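Fluoride-specific ion channel FluC (Bordetella pertussis, PDB 5NKQ) conducts fluoride ions selectively across the cell inner membrane, lowering the toxic fluoride concentration inside the cell, and does not transport chloride. Local coordinates at residues P6-A11 with I67-V72; A20-V25 with T73-G78; L28-A33 with T39-L44; G51-L56 with P61-W66; A87-M92 with A102-A107. One frame throughout, in Å; residues are numbered along the deposited sequence.

Contact 1: residues P6-A11 with I67-V72; sequences PLNFIA and IRLAAV
Ala-11 and Ala-70 bring two helices close together. Their methyls meet at 3.9 Å from CB to CB. The backbone O of Ala-11 lies 3.3 Å from CB of Ala-70, and it also receives a CA-H...O contact from CA of Ala-70 at 3.4 Å. Asn-8, one turn before Ala-11, meets Leu-69, the residue just before Ala-70. CD1 of Leu-69 lies against the amide of Asn-8. The nearest atom there is CG of Asn-8, 3.5 Å from CD1 of Leu-69, and CB, OD1 and ND2 of Asn-8 lie slightly farther from the same methyl. CD1 of Leu-69 is anti to CA (chi2 175°), which extends this branch toward Asn-8.

This is small-residue packing between the transmembrane helices 6-30 and 65-79, with CA atoms of Ala-11 and Ala-70 4.8 Å apart. No hydrogen bond crosses between the segments.

The Asn-8 amide is held from elsewhere. Its ND2 donates to the backbone O of Thr-3 and more weakly to that of Leu-2. Trp-24 of the second subunit packs on both Asn-8 and Leu-69. On the far side of helix 65-79, Val-72 touches Ile-50 of helix 37-59.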
# COMPACT_ATOMS: atom_id res chain seq x y z
N PRO A 6 9.98 17.58 15.95
CA PRO A 6 10.67 17.79 14.67
C PRO A 6 11.68 16.71 14.33
O PRO A 6 11.90 16.44 13.14
CB PRO A 6 11.35 19.16 14.86
CG PRO A 6 11.45 19.34 16.34
CD PRO A 6 10.22 18.68 16.90
N LEU A 7 12.29 16.08 15.33
CA LEU A 7 13.23 15.00 15.05
C LEU A 7 12.53 13.80 14.42
O LEU A 7 13.13 13.10 13.59
CB LEU A 7 13.95 14.58 16.33
CG LEU A 7 15.03 13.50 16.18
CD1 LEU A 7 16.28 14.08 15.52
CD2 LEU A 7 15.37 12.87 17.52
N ASN A 8 11.28 13.55 14.80
CA ASN A 8 10.55 12.42 14.23
C ASN A 8 10.18 12.67 12.77
O ASN A 8 10.15 11.73 11.97
CB ASN A 8 9.30 12.14 15.05
CG ASN A 8 9.62 11.64 16.45
OD1 ASN A 8 10.69 11.06 16.68
ND2 ASN A 8 8.71 11.87 17.39
N PHE A 9 9.89 13.93 12.41
CA PHE A 9 9.62 14.24 11.01
C PHE A 9 10.85 13.99 10.14
O PHE A 9 10.74 13.47 9.03
CB PHE A 9 9.16 15.69 10.87
CG PHE A 9 7.71 15.90 11.21
CD1 PHE A 9 7.32 16.14 12.52
CD2 PHE A 9 6.74 15.87 10.22
CE1 PHE A 9 5.99 16.33 12.84
CE2 PHE A 9 5.41 16.06 10.53
CZ PHE A 9 5.03 16.29 11.84
N ILE A 10 12.03 14.35 10.65
CA ILE A 10 13.26 14.09 9.90
C ILE A 10 13.51 12.60 9.79
O ILE A 10 13.89 12.10 8.72
CB ILE A 10 14.45 14.81 10.58
CG1 ILE A 10 14.18 16.32 10.66
CG2 ILE A 10 15.73 14.54 9.82
CD1 ILE A 10 15.28 17.09 11.34
N ALA A 11 13.29 11.85 10.88
CA ALA A 11 13.51 10.41 10.85
C ALA A 11 12.57 9.73 9.87
O ALA A 11 12.96 8.77 9.19
CB ALA A 11 13.34 9.83 12.25
N ILE A 67 13.32 5.12 16.10
CA ILE A 67 13.76 3.93 15.38
C ILE A 67 12.60 3.33 14.58
O ILE A 67 12.72 3.09 13.38
CB ILE A 67 14.37 2.91 16.35
CG1 ILE A 67 15.71 3.41 16.88
CG2 ILE A 67 14.53 1.55 15.67
CD1 ILE A 67 16.43 2.42 17.78
N ARG A 68 11.47 3.09 15.25
CA ARG A 68 10.33 2.51 14.55
C ARG A 68 9.71 3.49 13.56
O ARG A 68 9.14 3.07 12.55
CB ARG A 68 9.28 2.02 15.54
CG ARG A 68 8.66 3.11 16.41
CD ARG A 68 7.54 2.54 17.27
NE ARG A 68 6.98 3.53 18.19
CZ ARG A 68 7.40 3.70 19.44
NH1 ARG A 68 8.37 2.95 19.92
NH2 ARG A 68 6.83 4.62 20.21
N LEU A 69 9.82 4.79 13.83
CA LEU A 69 9.28 5.78 12.89
C LEU A 69 10.12 5.85 11.62
O LEU A 69 9.58 6.00 10.52
CB LEU A 69 9.20 7.14 13.57
CG LEU A 69 8.14 7.27 14.67
CD1 LEU A 69 8.24 8.63 15.35
CD2 LEU A 69 6.75 7.05 14.11
N ALA A 70 11.45 5.74 11.76
CA ALA A 70 12.31 5.79 10.58
C ALA A 70 12.25 4.49 9.79
O ALA A 70 12.31 4.51 8.56
CB ALA A 70 13.74 6.11 10.99
N ALA A 71 12.12 3.35 10.48
CA ALA A 71 12.14 2.04 9.84
C ALA A 71 10.77 1.64 9.29
O ALA A 71 10.66 1.24 8.13
CB ALA A 71 12.64 0.98 10.83
N VAL A 72 9.73 1.75 10.11
CA VAL A 72 8.40 1.27 9.71
C VAL A 72 7.62 2.39 9.04
O VAL A 72 7.26 2.30 7.87
CB VAL A 72 7.63 0.70 10.91
CG1 VAL A 72 6.29 0.15 10.46
CG2 VAL A 72 8.45 -0.37 11.62

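Contact 2: residues A20-V25 with T73-G78; sequences AWLRWV and TGFLGG. With NA (sodium ion), chain I.
Arg-23 spends two of its nitrogens on a single backbone oxygen, that of Gly-78. The approach is side-on. NE of Arg-23 lies 2.9 Å from O of Gly-78, and NH2 of Arg-23 lies 3.0 Å from the same O. Both bonds are somewhat bent, with N-H...O angles of 149° and 144°, as expected when two donors share one acceptor. The oxygen sits at the guanidinium edge, in its plane. The arginine chain is extended through chi1 and chi2 and bends at chi3, which turns the guanidinium onto this carbonyl.

The same oxygen meets the backbone of Ala-20. CA of Ala-20 is 3.4 Å from O of Gly-78, a CA-H...O contact. With no side chain on Gly-78, the backbones approach to 4.6 Å between the CA atoms of Ala-20 and Gly-78. A separate apolar touch joins CD2 of Leu-22 to CZ of Phe-75 at 3.8 Å.

Gly-77 O binds the structural sodium ion at 2.3 Å. Neighbouring carbonyls near the end of helix 65-79 are thus taken up by a metal ion and by an arginine. Thr-80 O, with Gly-77 O and Thr-80 O of the second subunit, completes the sodium site. NH2 of Arg-23 also donates to Thr-73 O of that subunit, tying the arginine to the dimer interface.

Helices 6-30 and 65-79 run nearly parallel here. The axes of the short segments come within 8.8 Å, 17° apart in direction. Leu-76 faces helix 37-59, while Ala-20 packs on Ala-16 of the second subunit.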
# COMPACT_ATOMS: atom_id res chain seq x y z
N ALA A 20 11.40 4.90 -0.77
CA ALA A 20 10.89 5.23 -2.09
C ALA A 20 11.96 5.06 -3.16
O ALA A 20 11.64 4.68 -4.30
CB ALA A 20 10.33 6.65 -2.11
N TRP A 21 13.22 5.35 -2.83
CA TRP A 21 14.30 5.11 -3.77
C TRP A 21 14.44 3.63 -4.08
O TRP A 21 14.69 3.25 -5.23
CB TRP A 21 15.62 5.67 -3.21
CG TRP A 21 15.73 7.16 -3.27
CD1 TRP A 21 14.88 8.02 -3.90
CD2 TRP A 21 16.75 7.97 -2.68
NE1 TRP A 21 15.31 9.32 -3.73
CE2 TRP A 21 16.46 9.31 -2.99
CE3 TRP A 21 17.89 7.69 -1.91
CZ2 TRP A 21 17.26 10.37 -2.56
CZ3 TRP A 21 18.68 8.74 -1.49
CH2 TRP A 21 18.37 10.06 -1.82
N LEU A 22 14.29 2.78 -3.06
CA LEU A 22 14.42 1.34 -3.28
C LEU A 22 13.27 0.81 -4.12
O LEU A 22 13.48 -0.00 -5.03
CB LEU A 22 14.48 0.61 -1.93
CG LEU A 22 14.56 -0.91 -2.00
CD1 LEU A 22 15.74 -1.35 -2.86
CD2 LEU A 22 14.66 -1.50 -0.60
N ARG A 23 12.04 1.24 -3.84
CA ARG A 23 10.90 0.82 -4.65
C ARG A 23 11.05 1.30 -6.09
O ARG A 23 10.72 0.56 -7.03
CB ARG A 23 9.60 1.35 -4.04
CG ARG A 23 8.41 1.29 -4.99
CD ARG A 23 7.11 1.64 -4.27
NE ARG A 23 7.25 2.83 -3.43
CZ ARG A 23 7.03 4.08 -3.85
NH1 ARG A 23 6.65 4.29 -5.11
NH2 ARG A 23 7.18 5.10 -3.02
N TRP A 24 11.55 2.52 -6.28
CA TRP A 24 11.75 3.04 -7.63
C TRP A 24 12.78 2.21 -8.40
O TRP A 24 12.57 1.89 -9.57
CB TRP A 24 12.18 4.50 -7.55
CG TRP A 24 12.50 5.13 -8.88
CD1 TRP A 24 11.69 5.16 -9.98
CD2 TRP A 24 13.70 5.83 -9.23
NE1 TRP A 24 12.32 5.83 -11.00
CE2 TRP A 24 13.55 6.25 -10.57
CE3 TRP A 24 14.88 6.14 -8.55
CZ2 TRP A 24 14.54 6.97 -11.23
CZ3 TRP A 24 15.86 6.85 -9.21
CH2 TRP A 24 15.69 7.25 -10.54
N VAL A 25 13.88 1.85 -7.75
CA VAL A 25 14.90 1.03 -8.41
C VAL A 25 14.37 -0.37 -8.69
O VAL A 25 14.59 -0.92 -9.77
CB VAL A 25 16.19 1.00 -7.56
CG1 VAL A 25 17.16 -0.03 -8.12
CG2 VAL A 25 16.84 2.38 -7.53
N THR A 73 7.34 3.46 9.80
CA THR A 73 6.57 4.57 9.25
C THR A 73 7.30 5.22 8.08
O THR A 73 6.67 5.60 7.09
CB THR A 73 6.30 5.61 10.35
OG1 THR A 73 5.67 4.97 11.47
CG2 THR A 73 5.39 6.71 9.83
N GLY A 74 8.62 5.33 8.17
CA GLY A 74 9.40 5.93 7.11
C GLY A 74 9.79 4.95 6.02
O GLY A 74 9.19 4.95 4.94
N PHE A 75 10.78 4.10 6.30
CA PHE A 75 11.36 3.25 5.26
C PHE A 75 10.33 2.31 4.67
O PHE A 75 10.10 2.29 3.45
CB PHE A 75 12.55 2.47 5.83
CG PHE A 75 13.16 1.51 4.84
CD1 PHE A 75 13.97 1.98 3.82
CD2 PHE A 75 12.93 0.15 4.94
CE1 PHE A 75 14.54 1.11 2.91
CE2 PHE A 75 13.49 -0.73 4.04
CZ PHE A 75 14.30 -0.25 3.02
N LEU A 76 9.68 1.50 5.51
CA LEU A 76 8.70 0.54 5.00
C LEU A 76 7.47 1.24 4.45
O LEU A 76 6.81 0.71 3.55
CB LEU A 76 8.32 -0.45 6.10
CG LEU A 76 9.49 -1.31 6.57
CD1 LEU A 76 9.07 -2.24 7.70
CD2 LEU A 76 10.06 -2.11 5.40
N GLY A 77 7.14 2.43 4.96
CA GLY A 77 6.05 3.20 4.40
C GLY A 77 6.38 3.82 3.06
O GLY A 77 5.46 4.16 2.31
N GLY A 78 7.66 3.97 2.74
CA GLY A 78 8.05 4.45 1.43
C GLY A 78 8.36 3.32 0.47
O GLY A 78 8.28 3.49 -0.75
NA NA I . 4.03 3.66 0.58

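Contact 3: residues L28-A33 with T39-L44; sequences LKLNGA and TLTANL. Unlike the reference sequence in segment 28-33: Lys-29 (reference Arg). With F (fluoride ion), chain J.
Leu-30 rests its CD1 methyl on the side chain of Thr-41, nearest OG1 of Thr-41 at 3.5 Å, with CB and CG2 of Thr-41 a little farther and equally distant. The two side chains cross at about a right angle. OG1 of Thr-41 has its own polar partner, the backbone O of Trp-37.

The directional bond belongs to Asn-31, the first residue to leave helical geometry after helix 6-30. Its OD1 accepts from N of Thr-39 at 3.0 Å, with an N-H...O angle of 152°. The donor is tilted 25° from the carbonyl plane. OD1 of Asn-31 also takes a weak bond from Gly-38 N. One amide oxygen thus meets N-H groups of the first turn of helix 37-59 and ties down the short link between the two helices.

Farther along the same helix, ND2 of Asn-43 donates to the bound fluoride, 2.8 Å away. Ser-108 OG is a second hydrogen-bond partner of this ion. The CG2 methyl of Thr-39, anti to the backbone N, lies beside the fluoride at 3.9 Å.

Helix 37-59 is flanked on this side by helix 98-126, where Leu-40 touches Ser-108 and Leu-44 touches Met-115. OD1 of Asn-43 is held by N of Thr-81, in the loop between helices 65-79 and 83-95.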
# COMPACT_ATOMS: atom_id res chain seq x y z
N LEU A 28 12.27 -0.27 -11.77
CA LEU A 28 13.03 -0.12 -13.01
C LEU A 28 13.72 -1.43 -13.40
O LEU A 28 13.94 -1.67 -14.60
CB LEU A 28 14.07 0.99 -12.86
CG LEU A 28 13.52 2.40 -12.63
CD1 LEU A 28 14.65 3.40 -12.44
CD2 LEU A 28 12.61 2.82 -13.77
N LYS A 29 14.05 -2.28 -12.43
CA LYS A 29 14.78 -3.51 -12.71
C LYS A 29 13.90 -4.75 -12.77
O LYS A 29 14.31 -5.75 -13.37
CB LYS A 29 15.86 -3.73 -11.65
CG LYS A 29 17.00 -2.72 -11.70
CD LYS A 29 18.08 -3.05 -10.68
CE LYS A 29 19.25 -2.09 -10.77
NZ LYS A 29 19.90 -2.13 -12.11
N LEU A 30 12.70 -4.72 -12.19
CA LEU A 30 11.88 -5.92 -12.09
C LEU A 30 10.51 -5.80 -12.74
O LEU A 30 9.97 -6.82 -13.17
CB LEU A 30 11.69 -6.33 -10.62
CG LEU A 30 12.94 -6.75 -9.86
CD1 LEU A 30 12.59 -7.13 -8.43
CD2 LEU A 30 13.64 -7.90 -10.57
N ASN A 31 9.92 -4.60 -12.82
CA ASN A 31 8.61 -4.46 -13.43
C ASN A 31 8.67 -4.88 -14.89
O ASN A 31 9.37 -4.27 -15.70
CB ASN A 31 8.11 -3.02 -13.31
CG ASN A 31 7.44 -2.74 -11.99
OD1 ASN A 31 6.95 -3.65 -11.32
ND2 ASN A 31 7.39 -1.47 -11.60
N GLY A 32 7.94 -5.95 -15.22
CA GLY A 32 7.92 -6.48 -16.56
C GLY A 32 6.81 -5.89 -17.41
O GLY A 32 5.99 -5.10 -16.96
N ALA A 33 6.80 -6.31 -18.68
CA ALA A 33 5.80 -5.82 -19.62
C ALA A 33 4.43 -6.44 -19.38
O ALA A 33 3.42 -5.87 -19.81
CB ALA A 33 6.26 -6.10 -21.04
N THR A 39 6.78 -3.79 -8.32
CA THR A 39 5.84 -3.36 -7.29
C THR A 39 5.51 -4.49 -6.34
O THR A 39 5.43 -4.29 -5.12
CB THR A 39 4.56 -2.82 -7.95
OG1 THR A 39 4.89 -1.81 -8.90
CG2 THR A 39 3.63 -2.23 -6.89
N LEU A 40 5.31 -5.70 -6.87
CA LEU A 40 5.01 -6.85 -6.03
C LEU A 40 6.18 -7.18 -5.12
O LEU A 40 5.98 -7.49 -3.94
CB LEU A 40 4.63 -8.05 -6.89
CG LEU A 40 4.20 -9.31 -6.14
CD1 LEU A 40 2.99 -9.03 -5.27
CD2 LEU A 40 3.90 -10.44 -7.12
N THR A 41 7.41 -7.12 -5.64
CA THR A 41 8.58 -7.37 -4.81
C THR A 41 8.67 -6.36 -3.68
O THR A 41 8.98 -6.72 -2.54
CB THR A 41 9.85 -7.34 -5.67
OG1 THR A 41 9.79 -8.38 -6.65
CG2 THR A 41 11.09 -7.54 -4.80
N ALA A 42 8.40 -5.08 -3.98
CA ALA A 42 8.46 -4.06 -2.94
C ALA A 42 7.43 -4.31 -1.85
O ALA A 42 7.71 -4.13 -0.66
CB ALA A 42 8.27 -2.67 -3.56
N ASN A 43 6.22 -4.73 -2.24
CA ASN A 43 5.18 -4.98 -1.25
C ASN A 43 5.45 -6.26 -0.48
O ASN A 43 5.19 -6.33 0.73
CB ASN A 43 3.81 -5.04 -1.93
CG ASN A 43 3.30 -3.67 -2.34
OD1 ASN A 43 3.69 -2.66 -1.74
ND2 ASN A 43 2.44 -3.62 -3.34
N LEU A 44 5.96 -7.30 -1.15
CA LEU A 44 6.26 -8.55 -0.46
C LEU A 44 7.42 -8.38 0.51
O LEU A 44 7.36 -8.85 1.66
CB LEU A 44 6.57 -9.65 -1.48
CG LEU A 44 5.40 -10.17 -2.31
CD1 LEU A 44 5.86 -11.25 -3.27
CD2 LEU A 44 4.29 -10.70 -1.40
F F J . 1.63 -5.28 -5.45

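Contact 4: residues G51-L56 with P61-W66; sequences GVMVAL and PEWPAW
Trp-63 lies in the turn of a helical hairpin and folds back on Leu-56 and Met-53 of the first helix. The hairpin joins the transmembrane helices 37-59 and 65-79, which run in opposite directions.

One corner of the indole makes both contacts. CZ3 of Trp-63, on the six-membered ring, lies 4.2 Å from CB of Leu-56. The same CZ3 is 4.5 Å from the terminal CE of Met-53. Both partners approach the ring obliquely, neither over its face nor at its edge. Leu-56 touches with the foot of its side chain, at CB, and its two methyls stand farther from the indole. Met-53 arrives with its tip. Its chain is curled, with chi2 -54° and chi3 -58°, and this brings the CE methyl round toward the turn and toward helix 65-79, where it also meets Ala-71.

The indole has a further neighbour in the turn itself, since its ring is stacked with that of His-60. ND1 of His-60 is hydrogen-bonded to Leu-56 O, and Ser-59 OG bonds to Leu-56 O and Ala-55 O. The carbonyls of Leu-56 and Ala-55 are thus bonded to side chains at the end of helix 37-59 and in the turn.

Between the two segments there is no hydrogen bond, and they bury a modest 118 Å² together. The contact is apolar and rather wide. It rests on shape and dispersion and lacks a directional bond between the segments; the stack with His-60 may add to what orients the indole.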
# COMPACT_ATOMS: atom_id res chain seq x y z
N GLY A 51 6.86 -7.44 9.54
CA GLY A 51 6.75 -8.53 10.49
C GLY A 51 8.02 -8.70 11.31
O GLY A 51 7.97 -9.00 12.50
N VAL A 52 9.18 -8.49 10.67
CA VAL A 52 10.44 -8.49 11.40
C VAL A 52 10.49 -7.34 12.38
O VAL A 52 10.88 -7.50 13.55
CB VAL A 52 11.62 -8.44 10.41
CG1 VAL A 52 12.93 -8.23 11.16
CG2 VAL A 52 11.67 -9.71 9.57
N MET A 53 10.09 -6.14 11.94
CA MET A 53 10.18 -4.96 12.79
C MET A 53 9.21 -5.05 13.97
O MET A 53 9.59 -4.75 15.10
CB MET A 53 9.92 -3.70 11.97
CG MET A 53 11.07 -3.29 11.08
SD MET A 53 12.62 -3.13 11.99
CE MET A 53 12.17 -1.90 13.22
N VAL A 54 7.97 -5.47 13.72
CA VAL A 54 6.99 -5.59 14.80
C VAL A 54 7.49 -6.55 15.87
O VAL A 54 7.34 -6.30 17.07
CB VAL A 54 5.62 -6.02 14.24
CG1 VAL A 54 4.72 -6.53 15.36
CG2 VAL A 54 4.96 -4.85 13.52
N ALA A 55 8.12 -7.65 15.46
CA ALA A 55 8.64 -8.60 16.43
C ALA A 55 9.86 -8.05 17.16
O ALA A 55 10.04 -8.31 18.35
CB ALA A 55 8.96 -9.93 15.75
N LEU A 56 10.71 -7.30 16.45
CA LEU A 56 11.88 -6.72 17.09
C LEU A 56 11.49 -5.62 18.08
O LEU A 56 12.09 -5.51 19.16
CB LEU A 56 12.84 -6.16 16.04
CG LEU A 56 13.68 -7.18 15.26
CD1 LEU A 56 14.51 -6.49 14.20
CD2 LEU A 56 14.57 -7.97 16.21
N PRO A 61 11.59 -2.95 24.00
CA PRO A 61 10.77 -1.80 24.41
C PRO A 61 11.58 -0.58 24.81
O PRO A 61 11.01 0.51 24.91
CB PRO A 61 9.96 -2.34 25.60
CG PRO A 61 10.83 -3.41 26.16
CD PRO A 61 11.54 -4.04 24.99
N GLU A 62 12.89 -0.73 25.03
CA GLU A 62 13.74 0.40 25.38
C GLU A 62 14.16 1.23 24.17
O GLU A 62 14.73 2.30 24.36
CB GLU A 62 15.00 -0.10 26.11
CG GLU A 62 16.05 -0.74 25.21
CD GLU A 62 15.66 -2.14 24.74
OE1 GLU A 62 14.64 -2.67 25.22
OE2 GLU A 62 16.39 -2.70 23.90
N TRP A 63 13.88 0.76 22.96
CA TRP A 63 14.23 1.52 21.77
C TRP A 63 13.45 2.82 21.73
O TRP A 63 12.23 2.82 21.97
CB TRP A 63 13.95 0.70 20.51
CG TRP A 63 15.00 -0.31 20.17
CD1 TRP A 63 16.15 -0.55 20.86
CD2 TRP A 63 14.99 -1.21 19.06
NE1 TRP A 63 16.86 -1.56 20.25
CE2 TRP A 63 16.17 -1.98 19.14
CE3 TRP A 63 14.10 -1.45 18.01
CZ2 TRP A 63 16.48 -2.96 18.21
CZ3 TRP A 63 14.41 -2.43 17.08
CH2 TRP A 63 15.60 -3.17 17.19
N PRO A 64 14.09 3.96 21.46
CA PRO A 64 13.35 5.21 21.31
C PRO A 64 12.41 5.16 20.11
O PRO A 64 12.53 4.32 19.22
CB PRO A 64 14.45 6.26 21.13
CG PRO A 64 15.64 5.49 20.66
CD PRO A 64 15.54 4.15 21.31
N ALA A 65 11.46 6.10 20.10
CA ALA A 65 10.41 6.08 19.09
C ALA A 65 10.94 6.33 17.69
O ALA A 65 10.35 5.85 16.71
CB ALA A 65 9.32 7.10 19.44
N TRP A 66 12.04 7.07 17.56
CA TRP A 66 12.52 7.44 16.23
C TRP A 66 13.01 6.24 15.44
O TRP A 66 13.12 6.32 14.21
CB TRP A 66 13.63 8.49 16.33
CG TRP A 66 14.94 7.98 16.85
CD1 TRP A 66 15.38 8.01 18.14
CD2 TRP A 66 16.00 7.39 16.08
NE1 TRP A 66 16.63 7.46 18.22
CE2 TRP A 66 17.04 7.07 16.97
CE3 TRP A 66 16.16 7.09 14.72
CZ2 TRP A 66 18.22 6.47 16.56
CZ3 TRP A 66 17.34 6.49 14.31
CH2 TRP A 66 18.36 6.19 15.23

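Contact 5: residues A87-M92 with A102-A107; sequences AETVDM and AAYAGA
Tyr-104 OH donates to OE2 of Glu-88 at 2.6 Å, the one hydrogen bond between the segments. The hydroxyl meets the syn side of OE2, 33° out of the carboxylate plane, and the carboxylate and ring planes are 69° apart. OE1, the other oxygen of Glu-88, is hydrogen-bonded to a polar side chain of another protein in the assembly and to Thr-39 OG1.

A second polar atom meets the ring at its edge. OG1 of Thr-89 is 3.3 Å from CD2 of Tyr-104, near the ring plane. This hydroxyl is hydrogen-bonded to Phe-85 O.

The apolar contact is made by Met-92. Its extended chain brings CE obliquely to the ring, 4.3 Å from the centroid of Tyr-104, an off-centre CH-pi contact. SD of Met-92 stands obliquely, 5.1 Å from the same centroid, which makes a Met-aromatic pair. Tyr-104 reaches across to all three residues because its CG is anti to the backbone N (chi1 -178°).

The segments belong to helices 83-95 and 98-126, which run antiparallel; their segment axes come within 9.8 Å. Phe-85 and Trp-35 also meet the ring. Tyr-104 and Phe-85 line the pocket of a fluoride ion, and the hydroxyl, edge and methyl contacts are likely to set the ring's position there.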
# COMPACT_ATOMS: atom_id res chain seq x y z
N ALA A 87 -3.48 1.42 -9.16
CA ALA A 87 -3.50 1.87 -10.55
C ALA A 87 -3.12 0.74 -11.50
O ALA A 87 -3.69 0.63 -12.60
CB ALA A 87 -2.56 3.06 -10.73
N GLU A 88 -2.16 -0.10 -11.11
CA GLU A 88 -1.80 -1.24 -11.94
C GLU A 88 -2.97 -2.22 -12.07
O GLU A 88 -3.25 -2.72 -13.17
CB GLU A 88 -0.58 -1.95 -11.36
CG GLU A 88 0.70 -1.13 -11.40
CD GLU A 88 1.78 -1.67 -10.48
OE1 GLU A 88 2.97 -1.45 -10.76
OE2 GLU A 88 1.43 -2.31 -9.46
N THR A 89 -3.66 -2.49 -10.96
CA THR A 89 -4.80 -3.40 -11.01
C THR A 89 -5.94 -2.83 -11.84
O THR A 89 -6.57 -3.54 -12.62
CB THR A 89 -5.27 -3.72 -9.58
OG1 THR A 89 -4.20 -4.31 -8.85
CG2 THR A 89 -6.45 -4.67 -9.60
N VAL A 90 -6.22 -1.53 -11.68
CA VAL A 90 -7.28 -0.89 -12.46
C VAL A 90 -6.94 -0.94 -13.95
O VAL A 90 -7.83 -1.15 -14.79
CB VAL A 90 -7.51 0.55 -11.97
CG1 VAL A 90 -8.32 1.34 -12.98
CG2 VAL A 90 -8.21 0.54 -10.62
N ASP A 91 -5.67 -0.77 -14.29
CA ASP A 91 -5.27 -0.86 -15.70
C ASP A 91 -5.46 -2.27 -16.24
O ASP A 91 -5.73 -2.44 -17.44
CB ASP A 91 -3.82 -0.41 -15.88
CG ASP A 91 -3.45 -0.24 -17.34
OD1 ASP A 91 -3.86 0.77 -17.95
OD2 ASP A 91 -2.75 -1.12 -17.89
N MET A 92 -5.31 -3.29 -15.39
CA MET A 92 -5.61 -4.65 -15.83
C MET A 92 -7.10 -4.84 -16.07
O MET A 92 -7.49 -5.58 -16.98
CB MET A 92 -5.11 -5.66 -14.80
CG MET A 92 -3.60 -5.65 -14.58
SD MET A 92 -3.09 -6.82 -13.31
CE MET A 92 -1.32 -6.53 -13.27
N ALA A 102 -7.30 -10.26 -10.74
CA ALA A 102 -7.62 -10.96 -9.50
C ALA A 102 -6.40 -11.70 -8.96
O ALA A 102 -6.20 -11.78 -7.75
CB ALA A 102 -8.78 -11.92 -9.71
N ALA A 103 -5.57 -12.25 -9.86
CA ALA A 103 -4.36 -12.93 -9.43
C ALA A 103 -3.35 -11.94 -8.86
O ALA A 103 -2.63 -12.25 -7.90
CB ALA A 103 -3.75 -13.71 -10.59
N TYR A 104 -3.27 -10.74 -9.45
CA TYR A 104 -2.34 -9.74 -8.94
C TYR A 104 -2.79 -9.19 -7.59
O TYR A 104 -1.97 -8.96 -6.70
CB TYR A 104 -2.17 -8.61 -9.95
CG TYR A 104 -1.17 -7.55 -9.52
CD1 TYR A 104 0.16 -7.89 -9.29
CD2 TYR A 104 -1.56 -6.23 -9.36
CE1 TYR A 104 1.07 -6.93 -8.90
CE2 TYR A 104 -0.64 -5.27 -8.97
CZ TYR A 104 0.67 -5.62 -8.74
OH TYR A 104 1.58 -4.66 -8.35
N ALA A 105 -4.10 -8.97 -7.43
CA ALA A 105 -4.62 -8.55 -6.13
C ALA A 105 -4.48 -9.66 -5.10
O ALA A 105 -4.14 -9.40 -3.94
CB ALA A 105 -6.08 -8.12 -6.27
N GLY A 106 -4.73 -10.91 -5.51
CA GLY A 106 -4.58 -12.02 -4.59
C GLY A 106 -3.14 -12.26 -4.18
O GLY A 106 -2.85 -12.52 -3.01
N ALA A 107 -2.21 -12.18 -5.14
CA ALA A 107 -0.80 -12.35 -4.81
C ALA A 107 -0.28 -11.20 -3.96
O ALA A 107 0.61 -11.40 -3.13
CB ALA A 107 0.03 -12.48 -6.09

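Overall arrangement
Contacts 1 and 2 follow one another along the same pair, helices 6-30 and 65-79, with centres about 13 Å apart. A probable backbone hydrogen bond from Phe-75 N to Ala-70 O, 2.8 Å, makes them continuous. Contact 4 lies at the outer end of the second of these helices. Its centre is about 12 Å from that of contact 1, and Val-72 CG2 packs on Met-53 CB at 3.7 Å. Contacts 3 and 5, centres about 13 Å apart, both contribute residues to a fluoride pocket and meet through Thr-39 OG1 and Glu-88 OE1 at 2.7 Å. Contact 2 holds Gly-77, one of the sodium ligands, and lies between these groups, its centre about 13 Å from that of contact 3. Contacts 4 and 5 are farthest apart, with centres about 32 Å from each other.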